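Local coordinates for enterobactin synthetase component F-related protein (PDB 4OXI) that probably activates glycine with ATP, as an adenylation enzyme of a lipopolysaccharide modification pathway related to nonribosomal peptide synthesis, and binds glycyl-adenosine-5'-phosphate, at residues T75-Y78 and Q79-T82; F274-I278 and S279-L283; I385-A388 and F389-C393; F440-G444 and R445-R449; F539-K542 and R543-A546. All blocks are in the same frame, centred on the assembly; numbering follows the deposited sequence.

Interaction 1. Residues T75-Y78 and Q79-T82; sequences TYTY and QEMT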
# COMPACT_ATOMS: atom_id res chain seq x y z
N THR A 75 22.14 -8.51 6.53
CA THR A 75 21.94 -8.69 5.10
C THR A 75 21.71 -10.17 4.79
O THR A 75 22.34 -11.03 5.39
CB THR A 75 23.16 -8.18 4.34
OG1 THR A 75 23.43 -6.84 4.79
CG2 THR A 75 22.91 -8.17 2.85
N TYR A 76 20.78 -10.45 3.87
CA TYR A 76 20.46 -11.83 3.50
C TYR A 76 20.55 -11.96 2.00
O TYR A 76 19.99 -11.13 1.26
CB TYR A 76 19.04 -12.22 3.98
CG TYR A 76 18.82 -12.01 5.47
CD1 TYR A 76 19.01 -13.06 6.37
CD2 TYR A 76 18.46 -10.78 5.97
CE1 TYR A 76 18.84 -12.87 7.73
CE2 TYR A 76 18.28 -10.59 7.33
CZ TYR A 76 18.47 -11.63 8.20
OH TYR A 76 18.28 -11.43 9.56
N THR A 77 21.26 -12.99 1.53
CA THR A 77 21.39 -13.22 0.09
C THR A 77 20.11 -13.81 -0.51
O THR A 77 19.22 -14.26 0.22
CB THR A 77 22.52 -14.20 -0.20
OG1 THR A 77 22.20 -15.45 0.41
CG2 THR A 77 23.87 -13.70 0.35
N TYR A 78 20.03 -13.83 -1.84
CA TYR A 78 18.90 -14.46 -2.52
C TYR A 78 18.77 -15.92 -2.11
O TYR A 78 17.66 -16.43 -1.93
CB TYR A 78 19.01 -14.29 -4.05
CG TYR A 78 18.40 -12.98 -4.47
CD1 TYR A 78 19.16 -11.82 -4.54
CD2 TYR A 78 17.04 -12.90 -4.74
CE1 TYR A 78 18.58 -10.60 -4.88
CE2 TYR A 78 16.46 -11.70 -5.07
CZ TYR A 78 17.22 -10.56 -5.13
OH TYR A 78 16.59 -9.39 -5.47
N GLN A 79 19.90 -16.58 -1.90
CA GLN A 79 19.89 -17.99 -1.53
C GLN A 79 19.34 -18.15 -0.12
O GLN A 79 18.53 -19.05 0.14
CB GLN A 79 21.31 -18.56 -1.61
CG GLN A 79 21.42 -20.04 -1.21
CD GLN A 79 20.75 -20.98 -2.21
OE1 GLN A 79 21.03 -20.94 -3.41
NE2 GLN A 79 19.85 -21.82 -1.72
N GLU A 80 19.78 -17.28 0.79
CA GLU A 80 19.30 -17.37 2.16
C GLU A 80 17.81 -17.04 2.24
O GLU A 80 17.08 -17.68 2.98
CB GLU A 80 20.10 -16.45 3.08
CG GLU A 80 21.55 -16.89 3.29
CD GLU A 80 22.44 -15.77 3.85
OE1 GLU A 80 22.06 -14.58 3.75
OE2 GLU A 80 23.52 -16.08 4.38
N MET A 81 17.36 -16.04 1.48
CA MET A 81 15.93 -15.69 1.48
C MET A 81 15.12 -16.82 0.84
O MET A 81 14.00 -17.12 1.27
CB MET A 81 15.69 -14.37 0.72
CG MET A 81 16.19 -13.13 1.45
SD MET A 81 15.38 -12.91 3.07
CE MET A 81 13.65 -12.80 2.58
N THR A 82 15.69 -17.45 -0.18
CA THR A 82 15.01 -18.55 -0.86
C THR A 82 14.84 -19.75 0.07
O THR A 82 13.79 -20.38 0.07
CB THR A 82 15.74 -18.93 -2.14
OG1 THR A 82 15.72 -17.80 -3.03
CG2 THR A 82 15.04 -20.12 -2.82

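Interaction 2. Residues F274-I278 and S279-L283; sequences FYSLI and SGACL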
# COMPACT_ATOMS: atom_id res chain seq x y z
N PHE A 274 8.48 -6.47 -4.94
CA PHE A 274 8.54 -7.28 -6.15
C PHE A 274 9.34 -6.64 -7.27
O PHE A 274 9.89 -7.35 -8.12
CB PHE A 274 7.14 -7.73 -6.58
CG PHE A 274 6.55 -8.70 -5.61
CD1 PHE A 274 6.94 -10.03 -5.63
CD2 PHE A 274 5.65 -8.28 -4.63
CE1 PHE A 274 6.43 -10.93 -4.72
CE2 PHE A 274 5.13 -9.17 -3.72
CZ PHE A 274 5.52 -10.50 -3.75
N TYR A 275 9.42 -5.30 -7.25
CA TYR A 275 10.32 -4.56 -8.13
C TYR A 275 11.75 -4.98 -7.84
O TYR A 275 12.54 -5.23 -8.74
CB TYR A 275 10.19 -3.08 -7.81
CG TYR A 275 10.69 -2.10 -8.84
CD1 TYR A 275 10.89 -2.45 -10.18
CD2 TYR A 275 10.93 -0.78 -8.47
CE1 TYR A 275 11.32 -1.51 -11.11
CE2 TYR A 275 11.35 0.15 -9.38
CZ TYR A 275 11.55 -0.20 -10.70
OH TYR A 275 11.98 0.78 -11.56
N SER A 276 12.10 -5.03 -6.56
CA SER A 276 13.45 -5.44 -6.20
C SER A 276 13.69 -6.90 -6.60
O SER A 276 14.74 -7.25 -7.13
CB SER A 276 13.69 -5.26 -4.70
OG SER A 276 14.98 -5.75 -4.35
N LEU A 277 12.70 -7.74 -6.35
CA LEU A 277 12.85 -9.17 -6.54
C LEU A 277 13.06 -9.52 -8.02
O LEU A 277 13.93 -10.31 -8.36
CB LEU A 277 11.61 -9.88 -6.01
CG LEU A 277 11.49 -11.41 -5.92
CD1 LEU A 277 12.73 -12.09 -5.36
CD2 LEU A 277 10.29 -11.71 -5.04
N ILE A 278 12.25 -8.93 -8.90
CA ILE A 278 12.34 -9.26 -10.31
C ILE A 278 13.66 -8.77 -10.90
O ILE A 278 14.11 -9.28 -11.93
CB ILE A 278 11.15 -8.68 -11.10
CG1 ILE A 278 11.08 -9.29 -12.51
CG2 ILE A 278 11.24 -7.18 -11.18
CD1 ILE A 278 9.82 -8.90 -13.27
N SER A 279 14.29 -7.82 -10.22
CA SER A 279 15.52 -7.22 -10.70
C SER A 279 16.76 -7.86 -10.11
O SER A 279 17.86 -7.56 -10.55
CB SER A 279 15.55 -5.73 -10.33
OG SER A 279 14.37 -5.08 -10.76
N GLY A 280 16.59 -8.71 -9.10
CA GLY A 280 17.74 -9.27 -8.39
C GLY A 280 18.45 -8.23 -7.54
O GLY A 280 19.60 -8.43 -7.12
N ALA A 281 17.77 -7.12 -7.27
CA ALA A 281 18.35 -6.01 -6.51
C ALA A 281 18.30 -6.27 -5.01
O ALA A 281 17.80 -7.32 -4.58
CB ALA A 281 17.64 -4.72 -6.84
N CYS A 282 18.81 -5.33 -4.21
CA CYS A 282 18.73 -5.46 -2.75
C CYS A 282 17.71 -4.50 -2.18
O CYS A 282 17.74 -3.29 -2.46
CB CYS A 282 20.08 -5.25 -2.06
SG CYS A 282 20.05 -5.74 -0.27
N LEU A 283 16.79 -5.06 -1.38
CA LEU A 283 15.73 -4.28 -0.75
C LEU A 283 16.22 -3.82 0.62
O LEU A 283 16.70 -4.62 1.42
CB LEU A 283 14.46 -5.14 -0.61
CG LEU A 283 13.16 -4.50 -0.12
CD1 LEU A 283 12.64 -3.48 -1.13
CD2 LEU A 283 12.09 -5.56 0.14
O HOH W 1 15.09 -8.17 -3.14

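Interaction 3. Residues I385-A388 and F389-C393; sequences IGRA and FEEEC. With GAP (glycyl-adenosine-5'-phosphate), chain B.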
# COMPACT_ATOMS: atom_id res chain seq x y z
N ILE A 385 -0.52 13.52 -13.51
CA ILE A 385 -0.46 12.09 -13.19
C ILE A 385 -0.17 11.29 -14.47
O ILE A 385 0.14 10.10 -14.42
CB ILE A 385 -1.73 11.57 -12.49
CG1 ILE A 385 -2.99 11.93 -13.27
CG2 ILE A 385 -1.83 12.14 -11.08
CD1 ILE A 385 -4.26 11.19 -12.74
N GLY A 386 -0.30 11.95 -15.62
CA GLY A 386 0.28 11.42 -16.84
C GLY A 386 -0.65 10.59 -17.69
O GLY A 386 -1.79 10.99 -17.97
N ARG A 387 -0.17 9.43 -18.11
CA ARG A 387 -0.98 8.52 -18.90
C ARG A 387 -0.76 7.09 -18.45
O ARG A 387 0.20 6.80 -17.73
CB ARG A 387 -0.65 8.67 -20.39
CG ARG A 387 0.84 8.72 -20.69
CD ARG A 387 1.14 8.64 -22.21
NE ARG A 387 0.52 9.74 -22.94
CZ ARG A 387 -0.30 9.58 -23.98
NH1 ARG A 387 -0.83 10.64 -24.59
NH2 ARG A 387 -0.58 8.35 -24.41
N ALA A 388 -1.64 6.20 -18.91
CA ALA A 388 -1.66 4.82 -18.45
C ALA A 388 -0.50 4.03 -19.00
O ALA A 388 0.01 4.34 -20.08
CB ALA A 388 -2.98 4.17 -18.85
N PHE A 389 -0.11 2.99 -18.27
CA PHE A 389 0.87 2.04 -18.78
C PHE A 389 0.35 1.36 -20.04
O PHE A 389 1.10 1.11 -20.96
CB PHE A 389 1.17 0.99 -17.72
CG PHE A 389 1.82 1.54 -16.49
CD1 PHE A 389 3.06 2.13 -16.55
CD2 PHE A 389 1.19 1.43 -15.25
CE1 PHE A 389 3.67 2.64 -15.41
CE2 PHE A 389 1.80 1.94 -14.11
CZ PHE A 389 3.04 2.54 -14.19
N GLU A 390 -0.94 1.05 -20.06
CA GLU A 390 -1.57 0.35 -21.17
C GLU A 390 -2.68 1.20 -21.77
O GLU A 390 -3.50 1.74 -21.03
CB GLU A 390 -2.17 -0.96 -20.68
CG GLU A 390 -1.17 -1.89 -20.04
CD GLU A 390 -1.78 -3.22 -19.69
OE1 GLU A 390 -2.74 -3.25 -18.88
OE2 GLU A 390 -1.29 -4.24 -20.24
N GLU A 391 -2.73 1.29 -23.09
CA GLU A 391 -3.81 2.05 -23.72
C GLU A 391 -5.11 1.29 -23.52
O GLU A 391 -5.09 0.11 -23.19
CB GLU A 391 -3.51 2.36 -25.19
CG GLU A 391 -2.36 3.38 -25.43
CD GLU A 391 -2.77 4.87 -25.29
OE1 GLU A 391 -2.13 5.73 -25.95
OE2 GLU A 391 -3.71 5.21 -24.52
N GLU A 392 -6.24 2.00 -23.68
CA GLU A 392 -7.59 1.46 -23.48
C GLU A 392 -7.99 1.19 -22.03
O GLU A 392 -8.98 0.51 -21.78
CB GLU A 392 -7.83 0.21 -24.34
CG GLU A 392 -7.51 0.42 -25.81
CD GLU A 392 -8.03 -0.70 -26.69
OE1 GLU A 392 -8.06 -1.87 -26.24
OE2 GLU A 392 -8.41 -0.39 -27.84
N CYS A 393 -7.24 1.75 -21.09
CA CYS A 393 -7.49 1.53 -19.66
C CYS A 393 -8.25 2.65 -18.96
O CYS A 393 -8.78 2.45 -17.87
CB CYS A 393 -6.17 1.30 -18.91
SG CYS A 393 -5.52 -0.34 -19.17
N GAP B . -1.82 2.68 -4.58
CA GAP B . -1.21 4.00 -4.24
C GAP B . -2.18 4.71 -3.32
O GAP B . -1.95 5.81 -2.84
PA GAP B . -4.61 4.50 -2.05
O1A GAP B . -5.76 3.59 -2.42
O2A GAP B . -4.11 4.57 -0.61
O3A GAP B . -3.43 4.04 -3.03
C5' GAP B . -5.66 6.13 -3.82
O5' GAP B . -5.03 5.98 -2.55
C4' GAP B . -6.01 7.59 -4.03
O4' GAP B . -4.85 8.39 -3.77
C3' GAP B . -6.36 7.92 -5.46
O3' GAP B . -7.74 7.64 -5.73
C2' GAP B . -6.03 9.40 -5.53
O2' GAP B . -7.04 10.17 -4.88
C1' GAP B . -4.85 9.55 -4.61
N9 GAP B . -3.60 9.55 -5.41
C8 GAP B . -2.81 8.49 -5.63
N7 GAP B . -1.74 8.83 -6.39
C5 GAP B . -1.85 10.15 -6.67
C6 GAP B . -1.06 11.13 -7.44
N6 GAP B . 0.10 10.78 -8.05
N1 GAP B . -1.54 12.40 -7.48
C2 GAP B . -2.68 12.77 -6.87
N3 GAP B . -3.44 11.91 -6.15
C4 GAP B . -3.08 10.62 -6.02

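Interaction 4. Residues F440-G444 and R445-R449; sequences FQHEG and RLWYR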
# COMPACT_ATOMS: atom_id res chain seq x y z
N PHE A 440 -18.91 -1.17 -12.50
CA PHE A 440 -20.03 -1.35 -13.42
C PHE A 440 -19.55 -1.82 -14.79
O PHE A 440 -18.39 -1.62 -15.16
CB PHE A 440 -20.84 -0.06 -13.56
CG PHE A 440 -20.11 1.04 -14.27
CD1 PHE A 440 -19.25 1.87 -13.57
CD2 PHE A 440 -20.26 1.24 -15.64
CE1 PHE A 440 -18.56 2.88 -14.22
CE2 PHE A 440 -19.58 2.26 -16.30
CZ PHE A 440 -18.73 3.08 -15.59
N GLN A 441 -20.45 -2.47 -15.53
CA GLN A 441 -20.13 -2.96 -16.86
C GLN A 441 -20.47 -1.91 -17.89
O GLN A 441 -21.40 -1.14 -17.70
CB GLN A 441 -20.91 -4.23 -17.17
CG GLN A 441 -20.38 -5.45 -16.46
CD GLN A 441 -19.14 -5.98 -17.12
OE1 GLN A 441 -18.86 -5.66 -18.28
NE2 GLN A 441 -18.37 -6.79 -16.39
N HIS A 442 -19.71 -1.88 -18.97
CA HIS A 442 -20.01 -0.96 -20.04
C HIS A 442 -19.39 -1.46 -21.33
O HIS A 442 -18.16 -1.50 -21.45
CB HIS A 442 -19.49 0.43 -19.71
CG HIS A 442 -19.75 1.44 -20.77
ND1 HIS A 442 -20.92 2.16 -20.85
CD2 HIS A 442 -18.98 1.87 -21.81
CE1 HIS A 442 -20.87 2.98 -21.88
NE2 HIS A 442 -19.70 2.82 -22.48
N GLU A 443 -20.24 -1.85 -22.27
CA GLU A 443 -19.81 -2.37 -23.56
C GLU A 443 -18.66 -3.37 -23.44
O GLU A 443 -17.57 -3.15 -23.98
CB GLU A 443 -19.43 -1.21 -24.50
CG GLU A 443 -20.60 -0.27 -24.78
CD GLU A 443 -20.20 0.95 -25.60
OE1 GLU A 443 -19.02 1.04 -26.02
OE2 GLU A 443 -21.07 1.81 -25.84
N GLY A 444 -18.91 -4.44 -22.69
CA GLY A 444 -17.97 -5.54 -22.64
C GLY A 444 -17.00 -5.57 -21.47
O GLY A 444 -16.67 -6.65 -20.99
N ARG A 445 -16.53 -4.40 -21.03
CA ARG A 445 -15.52 -4.38 -19.96
C ARG A 445 -15.98 -3.78 -18.63
O ARG A 445 -16.92 -2.98 -18.55
CB ARG A 445 -14.20 -3.75 -20.43
CG ARG A 445 -14.28 -2.30 -20.83
CD ARG A 445 -13.07 -1.91 -21.69
NE ARG A 445 -11.85 -1.71 -20.91
CZ ARG A 445 -10.69 -2.31 -21.17
NH1 ARG A 445 -10.59 -3.15 -22.19
NH2 ARG A 445 -9.62 -2.07 -20.42
N LEU A 446 -15.30 -4.22 -17.57
CA LEU A 446 -15.60 -3.75 -16.23
C LEU A 446 -14.86 -2.44 -16.00
O LEU A 446 -13.65 -2.36 -16.22
CB LEU A 446 -15.17 -4.79 -15.19
CG LEU A 446 -15.40 -4.40 -13.73
CD1 LEU A 446 -16.88 -4.32 -13.44
CD2 LEU A 446 -14.71 -5.38 -12.77
N TRP A 447 -15.59 -1.41 -15.57
CA TRP A 447 -14.99 -0.13 -15.22
C TRP A 447 -15.08 0.14 -13.72
O TRP A 447 -15.98 -0.36 -13.05
CB TRP A 447 -15.68 1.01 -15.98
CG TRP A 447 -15.35 1.03 -17.42
CD1 TRP A 447 -16.10 0.51 -18.44
CD2 TRP A 447 -14.18 1.59 -18.03
NE1 TRP A 447 -15.47 0.72 -19.64
CE2 TRP A 447 -14.29 1.38 -19.42
CE3 TRP A 447 -13.05 2.25 -17.54
CZ2 TRP A 447 -13.31 1.80 -20.32
CZ3 TRP A 447 -12.08 2.68 -18.43
CH2 TRP A 447 -12.22 2.45 -19.81
N TYR A 448 -14.15 0.95 -13.20
CA TYR A 448 -14.17 1.34 -11.79
C TYR A 448 -14.20 2.86 -11.65
O TYR A 448 -13.40 3.56 -12.27
CB TYR A 448 -12.94 0.77 -11.06
CG TYR A 448 -12.68 1.33 -9.67
CD1 TYR A 448 -13.46 0.94 -8.58
CD2 TYR A 448 -11.64 2.21 -9.44
CE1 TYR A 448 -13.21 1.45 -7.31
CE2 TYR A 448 -11.39 2.72 -8.20
CZ TYR A 448 -12.17 2.34 -7.14
OH TYR A 448 -11.90 2.86 -5.91
N ARG A 449 -15.12 3.35 -10.83
CA ARG A 449 -15.23 4.78 -10.55
C ARG A 449 -14.22 5.18 -9.49
O ARG A 449 -14.40 4.89 -8.31
CB ARG A 449 -16.62 5.13 -10.03
CG ARG A 449 -17.78 4.62 -10.89
CD ARG A 449 -19.10 4.96 -10.23
NE ARG A 449 -20.22 4.26 -10.86
CZ ARG A 449 -20.85 4.71 -11.94
NH1 ARG A 449 -20.46 5.85 -12.50
NH2 ARG A 449 -21.85 4.01 -12.46

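Interaction 5. Residues F539-K542 and R543-A546; sequences FVPK and RWYA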
# COMPACT_ATOMS: atom_id res chain seq x y z
N PHE A 539 -5.51 8.71 12.58
CA PHE A 539 -6.80 9.27 12.24
C PHE A 539 -7.53 9.87 13.45
O PHE A 539 -8.49 10.62 13.29
CB PHE A 539 -7.66 8.21 11.56
CG PHE A 539 -6.99 7.57 10.37
CD1 PHE A 539 -6.19 8.32 9.51
CD2 PHE A 539 -7.14 6.21 10.12
CE1 PHE A 539 -5.57 7.72 8.41
CE2 PHE A 539 -6.52 5.60 9.02
CZ PHE A 539 -5.73 6.36 8.17
N VAL A 540 -7.07 9.55 14.67
CA VAL A 540 -7.72 10.08 15.86
C VAL A 540 -7.52 11.59 15.93
O VAL A 540 -6.38 12.07 15.84
CB VAL A 540 -7.21 9.42 17.16
CG1 VAL A 540 -7.90 10.03 18.37
CG2 VAL A 540 -7.47 7.92 17.14
N PRO A 541 -8.63 12.35 16.04
CA PRO A 541 -8.53 13.82 16.09
C PRO A 541 -7.61 14.26 17.24
O PRO A 541 -7.72 13.71 18.34
CB PRO A 541 -9.98 14.26 16.34
CG PRO A 541 -10.81 13.12 15.79
CD PRO A 541 -10.02 11.88 16.13
N LYS A 542 -6.72 15.20 16.95
CA LYS A 542 -5.71 15.66 17.91
C LYS A 542 -6.21 16.89 18.66
O LYS A 542 -5.67 17.24 19.70
CB LYS A 542 -4.39 16.00 17.20
CG LYS A 542 -3.78 14.87 16.40
CD LYS A 542 -3.77 13.58 17.21
CE LYS A 542 -3.27 12.40 16.38
NZ LYS A 542 -3.80 11.12 16.94
N ARG A 543 -7.21 17.55 18.10
CA ARG A 543 -7.81 18.71 18.75
C ARG A 543 -9.32 18.64 18.63
O ARG A 543 -9.86 18.24 17.60
CB ARG A 543 -7.32 20.00 18.12
CG ARG A 543 -5.87 20.35 18.39
CD ARG A 543 -5.45 21.49 17.48
NE ARG A 543 -4.19 22.09 17.90
CZ ARG A 543 -4.10 23.25 18.53
NH1 ARG A 543 -5.20 23.95 18.81
NH2 ARG A 543 -2.91 23.72 18.89
N TRP A 544 -9.99 19.06 19.70
CA TRP A 544 -11.44 18.97 19.81
C TRP A 544 -12.01 20.35 20.12
O TRP A 544 -11.50 21.05 20.99
CB TRP A 544 -11.80 17.99 20.91
CG TRP A 544 -11.24 16.64 20.66
CD1 TRP A 544 -9.92 16.28 20.71
CD2 TRP A 544 -11.97 15.47 20.29
NE1 TRP A 544 -9.79 14.94 20.40
CE2 TRP A 544 -11.03 14.42 20.14
CE3 TRP A 544 -13.32 15.19 20.08
CZ2 TRP A 544 -11.41 13.13 19.79
CZ3 TRP A 544 -13.69 13.90 19.74
CH2 TRP A 544 -12.75 12.89 19.59
N TYR A 545 -13.05 20.75 19.39
CA TYR A 545 -13.68 22.04 19.60
C TYR A 545 -15.19 21.87 19.80
O TYR A 545 -15.84 21.08 19.09
CB TYR A 545 -13.40 22.99 18.42
CG TYR A 545 -11.92 23.27 18.19
CD1 TYR A 545 -11.33 24.41 18.71
CD2 TYR A 545 -11.12 22.39 17.47
CE1 TYR A 545 -9.98 24.68 18.51
CE2 TYR A 545 -9.77 22.65 17.27
CZ TYR A 545 -9.21 23.80 17.79
OH TYR A 545 -7.87 24.07 17.61
N ALA A 546 -15.73 22.55 20.81
CA ALA A 546 -17.17 22.67 20.98
C ALA A 546 -17.58 23.99 20.34
O ALA A 546 -17.16 25.06 20.80
CB ALA A 546 -17.55 22.64 22.46

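Interaction 1. Residues T75-Y78 and Q79-T82
T77 has its OG1 between the backbone N and the carbonyl carbon (chi1 62°), and E80 has its CG beside its own backbone N (chi1 -69°). With these torsions the two side chains meet at the start of helix 78-95. T77 OG1 takes a hydrogen bond from E80 N at 3.1 Å. E80 runs extended beyond CG and returns the bond: its OE1 accepts from T77 N at 2.8 Å. T77 N lies above the carboxylate plane, 37° out of it. T77 O, in turn, accepts from M81 N at 2.9 Å. Next in line, Y78 O is gripped twice by T82, by N at 2.8 Å and by OG1 at 2.6 Å. The two donors reach it from opposite faces of the carbonyl plane.

M81 is bent at both chi2 and chi3. Its SD touches Y76 CB at 3.8 Å and sits obliquely to the Y76 ring, a Met-aromatic contact. L108 of helix 108-119 also packs on both side chains. Y78 has its OH bonded to A281 O, beyond helix 268-279. The reciprocal bonds of T77 and E80 form a capping box, with T77 as N-cap where strand 74-77 passes into the helix.

Interaction 2. Residues F274-I278 and S279-L283
The Y275 ring has S279 OG obliquely beside it, 4.4 Å from CD1. The hydroxyl is tied to the backbone rather than to the ring: S279 OG donates to Y275 O at 2.7 Å, nearly in line with the carbonyl. S279 OG lies beside its own backbone N (chi1 -52°), which folds it back over the last turn. The phenol end of Y275 bonds to F250 O, and the ring also meets that of H271.

S276 makes the other side-chain link. Its OG packs against A281 CB at 3.8 Å and L283 CB at the same distance. A water joins S276 OG, at 2.7 Å, to A281 O, to which it donates. V258 of strand 257-260 touches S276, A281 and L283, all three of them buried.

The backbone closes the helix. A281 N donates to S276 O at 3.0 Å. G280 N donates to L277 O at 3.2 Å, from well above the carbonyl plane. G280 has positive phi (70°), which turns the chain out of the helix. Together these features make a Schellman motif at the C-terminal end of helix 268-279, in the beta-alpha-beta unit of strand 257-260, helix 268-279 and strand 282-285.

Interaction 3. Residues I385-A388 and F389-C393
R387 and E391 form the polar link across this loop, a rather long salt bridge with R387 NH2 at 3.4 Å from E391 OE1. The oxygen comes to the edge of the guanidinium, near its plane. The two flat groups are almost perpendicular, 88° apart, so the carboxylate does not pair side by side with the guanidinium. Both chains bend to meet: R387 at chi3 (60°) and E391 at chi2. A388 and C393 make the apolar contact, CB to CB at 4.3 Å. The A388 methyl, CB, also lies 3.3 Å from E390 O, inside the loop. At the other end, I385 reaches the bound ligand. Its CG2 is 3.6 Å from N1 and 3.8 Å from N6 of the glycyl-adenosine-5'-phosphate, at the adenine ring.

Outside the salt-bridged pair, R387 NH1 has a weak hydrogen bond to G459 O. E391 OE2 lies close to E407 OE2, a like charge. The arginine may partly offset that repulsion. The F389 ring meets Y371 almost parallel and packs on helix 236-249, while E390 OE2 forms a salt bridge with K422. The loop then leads into strand 394-397.

N358 and Y360 of strand 356-360 and L461 and H463 of strand 460-466 touch I385, and I385 O accepts from T370 OG1. I385 and G386 both face L461, a classic beta bulge beside the adenine end of the ligand pocket.

Interaction 4. Residues F440-G444 and R445-R449
F440 and W447 exchange two backbone hydrogen bonds, with W447 N to F440 O at 2.8 Å and F440 N to W447 O at 3.1 Å. Nearer the turn, H442 N donates to R445 O at 3.0 Å. The return bond, R445 N to H442 O, is weak at 3.4 Å. Q441 and L446 form the non-hydrogen-bonded pair between F440-W447 and H442-R445.

The charged side chains find different partners. R445 bonds through NH2 to S420 OG. Its NE is also hydrogen-bonded outside the hairpin, and lies over the W447 ring, offset toward the rim. R449 instead spreads its guanidinium flat on the F440 ring, with centres 4.2 Å apart and planes at 25°, a cation-pi stack. It is extended from CG to NE, which carries the group across to F440. E416 of strand 416-419 also touches R449. The opposite face of the F440 ring takes a CH-pi contact from W447 CB, 4.0 Å from the ring centroid.

W447 NE1 is buried by this contact and has no partner in the model. H442 O lies at the indole edge, but 3.9 Å from NE1. H442 CB packs against W447 CD1 at 3.6 Å. Their rings stand obliquely, planes at 68°, and with F440 make an aromatic cluster. The whole is a beta hairpin of strands 439-442 and 445-457, closed by a type I' turn from H442 to R445.

Interaction 5. Residues F539-K542 and R543-A546
P541 and W544 make the apolar contact of the loop leading into strand 543-546. P541 CB lies over one face of the indole, offset toward its rim, and is 3.9 Å from W544 CZ2. P541 CG reaches the same ring atom at 4.0 Å. W544 CG lies beside its own backbone N (chi1 -59°), and this brings the indole back over the proline.

The hydrogen bonds are of two kinds. Between loop and strand, W544 NE1 donates to P541 O at 3.2 Å, but the bond is weak, with an angle of 127° at the hydrogen. Within each half, a charged side chain is tied down. K542 bends at chi2; its NZ bonds chiefly to P537 O and also donates to V540 O at 3.0 Å. R543 is extended from CG to NE, and its NH1 donates to Y545 OH at 2.9 Å, with the oxygen 18° out of the guanidinium plane.

Strand 543-546 runs parallel to strand 512-516 at the border of a three-stranded sheet. A514 of that neighbour touches both P541 and W544. V487 of helix 480-491 packs on the same pair. The proline and indole thus pack between strand 512-516 and helix 480-491, with C531 of helix 524-531 against W544.

Overall arrangement
Interactions 1 and 2 touch, with centres 12 Å apart. Y78 CE2 of interaction 1 packs 3.8 Å from L277 CD1 of interaction 2, and both reach the same mixed sheet. Interactions 3 and 4 form a second pair, with centres 16 Å apart. There C393 O lies 3.4 Å from W447 CZ3. Interaction 3 alone reaches the ligand directly, through I385. In interaction 4 the side chain of R449 is about 10 Å from the bound glycyl-adenosine-5'-phosphate. In interaction 2 the side chain of Y275 is about 14 Å from the bound glycyl-adenosine-5'-phosphate. Interaction 5 stands apart from the other four, its nearest atoms about 16 Å from interaction 4. Yet its F539 CZ comes within 9.1 Å of the ligand phosphate oxygen O2A.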